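Side-chain contacts in OxyA protein (Actinoplanes teichomyceticus, PDB 5HH3), which probably acts as a haem-dependent cytochrome P450 that couples phenolic side chains to cyclise the peptide precursor of a glycopeptide antibiotic: residues 18-23 with 313-318; 32-37 with 54-59. All coordinates share one frame; numbering follows the deposited sequence.

Contact 1: residues 18-23 with 313-318; sequences ELHRRD and SLLAAN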
# COMPACT_ATOMS: atom_id res chain seq x y z
N GLU B 18 -6.49 -9.15 3.94
CA GLU B 18 -6.37 -10.36 4.76
C GLU B 18 -7.72 -10.89 5.26
O GLU B 18 -7.92 -12.08 5.28
CB GLU B 18 -5.48 -10.16 6.00
CG GLU B 18 -3.99 -10.19 5.76
CD GLU B 18 -3.46 -11.56 5.31
OE1 GLU B 18 -2.76 -12.22 6.12
OE2 GLU B 18 -3.70 -11.95 4.15
N LEU B 19 -8.61 -9.98 5.65
CA LEU B 19 -9.95 -10.34 6.13
C LEU B 19 -10.87 -10.88 5.04
O LEU B 19 -11.88 -11.49 5.36
CB LEU B 19 -10.62 -9.13 6.82
CG LEU B 19 -9.96 -8.74 8.14
CD1 LEU B 19 -10.50 -7.43 8.69
CD2 LEU B 19 -10.13 -9.82 9.18
N HIS B 20 -10.55 -10.65 3.78
CA HIS B 20 -11.39 -11.05 2.66
C HIS B 20 -10.80 -12.15 1.78
O HIS B 20 -11.22 -12.31 0.65
CB HIS B 20 -11.77 -9.81 1.85
CG HIS B 20 -12.71 -8.93 2.59
ND1 HIS B 20 -12.28 -7.99 3.50
CD2 HIS B 20 -14.06 -8.96 2.70
CE1 HIS B 20 -13.32 -7.42 4.07
NE2 HIS B 20 -14.41 -8.00 3.60
N ARG B 21 -9.86 -12.90 2.33
CA ARG B 21 -9.52 -14.23 1.81
C ARG B 21 -10.73 -15.14 2.02
O ARG B 21 -11.70 -14.73 2.66
CB ARG B 21 -8.30 -14.78 2.55
CG ARG B 21 -7.03 -13.97 2.30
CD ARG B 21 -5.83 -14.67 2.89
NE ARG B 21 -4.59 -13.92 2.66
CZ ARG B 21 -3.92 -13.83 1.50
NH1 ARG B 21 -4.35 -14.44 0.39
NH2 ARG B 21 -2.80 -13.11 1.45
N ARG B 22 -10.70 -16.34 1.47
CA ARG B 22 -11.86 -17.23 1.49
C ARG B 22 -11.44 -18.63 1.88
O ARG B 22 -10.35 -19.07 1.53
CB ARG B 22 -12.56 -17.28 0.12
CG ARG B 22 -12.90 -15.93 -0.48
CD ARG B 22 -14.11 -15.29 0.17
NE ARG B 22 -15.38 -15.89 -0.24
CZ ARG B 22 -16.19 -15.47 -1.21
NH1 ARG B 22 -15.88 -14.43 -1.99
NH2 ARG B 22 -17.33 -16.11 -1.41
N ASP B 23 -12.31 -19.32 2.60
CA ASP B 23 -12.15 -20.75 2.87
C ASP B 23 -13.11 -21.45 1.93
O ASP B 23 -14.32 -21.57 2.21
CB ASP B 23 -12.47 -21.07 4.33
CG ASP B 23 -12.33 -22.55 4.64
OD1 ASP B 23 -11.85 -23.34 3.79
OD2 ASP B 23 -12.71 -22.94 5.75
N SER B 313 -17.60 -4.27 3.64
CA SER B 313 -17.53 -5.69 3.32
C SER B 313 -18.85 -6.17 2.69
O SER B 313 -19.84 -6.54 3.37
CB SER B 313 -17.20 -6.50 4.57
OG SER B 313 -17.06 -7.88 4.27
N LEU B 314 -18.83 -6.21 1.36
CA LEU B 314 -19.91 -6.77 0.57
C LEU B 314 -20.06 -8.26 0.84
O LEU B 314 -21.18 -8.77 0.88
CB LEU B 314 -19.68 -6.51 -0.92
CG LEU B 314 -19.43 -5.07 -1.38
CD1 LEU B 314 -19.29 -4.99 -2.90
CD2 LEU B 314 -20.54 -4.17 -0.90
N LEU B 315 -18.95 -8.96 1.04
CA LEU B 315 -18.99 -10.37 1.45
C LEU B 315 -19.77 -10.52 2.77
O LEU B 315 -20.73 -11.32 2.84
CB LEU B 315 -17.57 -10.93 1.59
CG LEU B 315 -17.42 -12.40 1.99
CD1 LEU B 315 -18.07 -13.30 0.98
CD2 LEU B 315 -15.96 -12.78 2.12
N ALA B 316 -19.44 -9.70 3.78
CA ALA B 316 -20.14 -9.73 5.06
C ALA B 316 -21.64 -9.46 4.90
O ALA B 316 -22.44 -10.18 5.48
CB ALA B 316 -19.52 -8.77 6.07
N ALA B 317 -22.01 -8.48 4.08
CA ALA B 317 -23.42 -8.15 3.88
C ALA B 317 -24.18 -9.29 3.21
O ALA B 317 -25.29 -9.62 3.62
CB ALA B 317 -23.55 -6.90 3.02
N ASN B 318 -23.58 -9.85 2.17
CA ASN B 318 -24.21 -10.87 1.34
C ASN B 318 -24.31 -12.23 2.03
O ASN B 318 -25.24 -13.00 1.76
CB ASN B 318 -23.46 -11.01 0.02
CG ASN B 318 -23.58 -9.77 -0.84
OD1 ASN B 318 -24.35 -8.85 -0.53
ND2 ASN B 318 -22.85 -9.73 -1.94
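His20 presents the edge of its imidazole ring to Ser313, and the 2.7 Å bond from His20 NE2 to Ser313 OG is nearly straight at 163°, though either atom could be the donor. The other ring nitrogen, ND1, is bonded to the carbonyl O of Ala16 in helix 8-19, so the imidazole is gripped at both nitrogens and its rotation about chi2 is fixed. Ser313 holds OG anti to its own backbone N (chi1 -177°), where the hydroxyl also accepts from Ala316 N at 3.0 Å. Ser313 is thereby the N-cap of helix 314-318, which follows strand 309-312 of the mixed sheet in this P450 fold; the histidine thus bonds to the same hydroxyl that caps the helix. Leu315, two residues further on, slides past His20 in the opposite direction, its CB 4.2 Å from His20 CD2. Its CD1 methyl lies over the centre of one face of the Arg22 guanidinium, 3.6 Å from CZ, while CD2 meets Arg22 CD at 3.7 Å. Bends at chi2 and chi3 fold the arginine back over the leucine. The guanidinium nitrogens turn their N-H groups to the carbonyls of Leu282 and Phe25 and to the carboxylate of Glu286 in a salt bridge.

Contact 2: residues 32-37 with 54-59; sequences RSLMAE and AWLATG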
# COMPACT_ATOMS: atom_id res chain seq x y z
N ARG B 32 -15.69 -13.53 10.14
CA ARG B 32 -16.85 -14.06 10.87
C ARG B 32 -16.91 -13.44 12.27
O ARG B 32 -17.97 -13.02 12.73
CB ARG B 32 -16.76 -15.60 10.95
CG ARG B 32 -18.07 -16.36 10.88
CD ARG B 32 -17.81 -17.83 10.53
NE ARG B 32 -16.96 -18.49 11.51
CZ ARG B 32 -16.26 -19.61 11.28
NH1 ARG B 32 -16.31 -20.21 10.12
NH2 ARG B 32 -15.51 -20.13 12.25
N SER B 33 -15.76 -13.38 12.94
CA SER B 33 -15.68 -12.82 14.28
C SER B 33 -16.04 -11.34 14.32
O SER B 33 -16.81 -10.90 15.20
CB SER B 33 -14.28 -13.06 14.88
OG SER B 33 -14.22 -12.51 16.17
N LEU B 34 -15.53 -10.57 13.36
CA LEU B 34 -15.84 -9.15 13.28
C LEU B 34 -17.31 -8.92 12.96
O LEU B 34 -17.95 -8.05 13.55
CB LEU B 34 -14.93 -8.42 12.27
CG LEU B 34 -13.43 -8.44 12.66
CD1 LEU B 34 -12.60 -7.85 11.52
CD2 LEU B 34 -13.16 -7.68 13.95
N MET B 35 -17.85 -9.73 12.05
CA MET B 35 -19.28 -9.70 11.70
C MET B 35 -20.19 -9.86 12.94
O MET B 35 -21.21 -9.19 13.05
CB MET B 35 -19.60 -10.81 10.70
CG MET B 35 -19.19 -10.49 9.27
SD MET B 35 -19.17 -11.97 8.22
CE MET B 35 -20.94 -12.26 8.08
N ALA B 36 -19.79 -10.74 13.86
CA ALA B 36 -20.55 -11.05 15.08
C ALA B 36 -20.43 -9.97 16.14
O ALA B 36 -21.22 -9.90 17.08
CB ALA B 36 -20.07 -12.38 15.64
N GLU B 37 -19.41 -9.13 16.02
CA GLU B 37 -19.15 -8.10 16.99
C GLU B 37 -20.19 -6.99 16.94
O GLU B 37 -20.71 -6.58 17.97
CB GLU B 37 -17.75 -7.51 16.77
CG GLU B 37 -17.19 -6.85 18.00
CD GLU B 37 -15.67 -6.78 17.99
OE1 GLU B 37 -15.16 -5.71 18.39
OE2 GLU B 37 -15.01 -7.78 17.62
N ALA B 54 -9.37 3.69 10.71
CA ALA B 54 -9.85 2.95 9.57
C ALA B 54 -10.86 1.93 10.08
O ALA B 54 -10.55 1.11 10.98
CB ALA B 54 -8.71 2.28 8.86
N TRP B 55 -12.07 2.02 9.56
CA TRP B 55 -13.19 1.21 9.97
C TRP B 55 -13.58 0.22 8.87
O TRP B 55 -13.38 0.48 7.67
CB TRP B 55 -14.43 2.09 10.19
CG TRP B 55 -14.33 3.18 11.19
CD1 TRP B 55 -13.99 4.48 10.95
CD2 TRP B 55 -14.68 3.11 12.58
NE1 TRP B 55 -14.07 5.21 12.11
CE2 TRP B 55 -14.52 4.40 13.12
CE3 TRP B 55 -15.13 2.07 13.42
CZ2 TRP B 55 -14.78 4.69 14.46
CZ3 TRP B 55 -15.41 2.39 14.80
CH2 TRP B 55 -15.22 3.67 15.28
N LEU B 56 -14.17 -0.89 9.30
CA LEU B 56 -14.76 -1.88 8.41
C LEU B 56 -16.24 -1.95 8.71
O LEU B 56 -16.60 -2.23 9.84
CB LEU B 56 -14.14 -3.26 8.65
CG LEU B 56 -14.64 -4.43 7.81
CD1 LEU B 56 -14.13 -4.30 6.38
CD2 LEU B 56 -14.17 -5.75 8.41
N ALA B 57 -17.08 -1.71 7.71
CA ALA B 57 -18.55 -1.84 7.83
C ALA B 57 -18.94 -3.20 7.30
O ALA B 57 -18.60 -3.53 6.16
CB ALA B 57 -19.26 -0.75 7.03
N THR B 58 -19.62 -3.99 8.14
CA THR B 58 -20.09 -5.33 7.79
C THR B 58 -21.62 -5.47 7.79
O THR B 58 -22.12 -6.42 7.18
CB THR B 58 -19.51 -6.40 8.77
OG1 THR B 58 -19.87 -6.08 10.12
CG2 THR B 58 -18.00 -6.48 8.68
N GLY B 59 -22.33 -4.59 8.51
CA GLY B 59 -23.79 -4.62 8.58
C GLY B 59 -24.41 -4.15 7.27
O GLY B 59 -23.96 -3.16 6.68
O HOH W 1 -17.80 -5.53 11.83
O HOH W 2 -21.99 -7.30 10.97
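Thr58 faces helix 29-37 with its CB 4.1 Å from Met35 CG, the two side chains crossing at a slant, while its OG1 comes within 4.0 Å of Met35 CA. Beside this pair Leu34 CD1 meets Leu56 CD2 at 4.1 Å, the leucines lying at about a right angle to each other in a contact between methyl ends. Two waters complete the first shell. One donates to Leu34 O and is 2.7 Å from Thr58 OG1; the other donates to Met35 O and lies 2.6 Å from the same OG1. The threonine hydroxyl is thus joined through water to successive carbonyls of the helix. At chi1 57°, OG1 sits between the backbone N and the carbonyl carbon, where it meets both waters, and CG2 lies anti to the carbonyl carbon. Further out, strand 53-57 is held in the mixed sheet between strands 40-45 and 309-312, and Leu19 of helix 8-19 packs on both Leu34 and Leu56, while Thr41 also touches Leu34. The site therefore joins helix 29-37 to the end of strand 53-57 and the loop residue that follows it, in the beta-rich part of the P450 fold. Its chemistry is divided: the leucines meet by apolar packing alone, whereas Thr58 OG1 is bonded to both waters, so that one hydroxyl serves two helix carbonyls without touching either directly.

The centres of contacts 1 and 2 are 10 Å apart, on the same side of the chain's centre, and contact 2 is nested in the long loop closed by contact 1. The order along the chain is 18-23, 32-37, 54-59 and 313-318. The mixed sheet runs between them: strand 53-57 carries part of contact 2, and its parallel neighbour 309-312 leads into Ser313 of contact 1, where a probable backbone hydrogen bond links Ser313 N to Ala57 O at 2.8 Å. Packing continues between the two sites, with Ala316 CB 3.6 Å from both Met35 CG and Thr58 CB. N-terminal helices and a strand pair distant in sequence thus form one continuous packed region, whose Leu314 touches the haem.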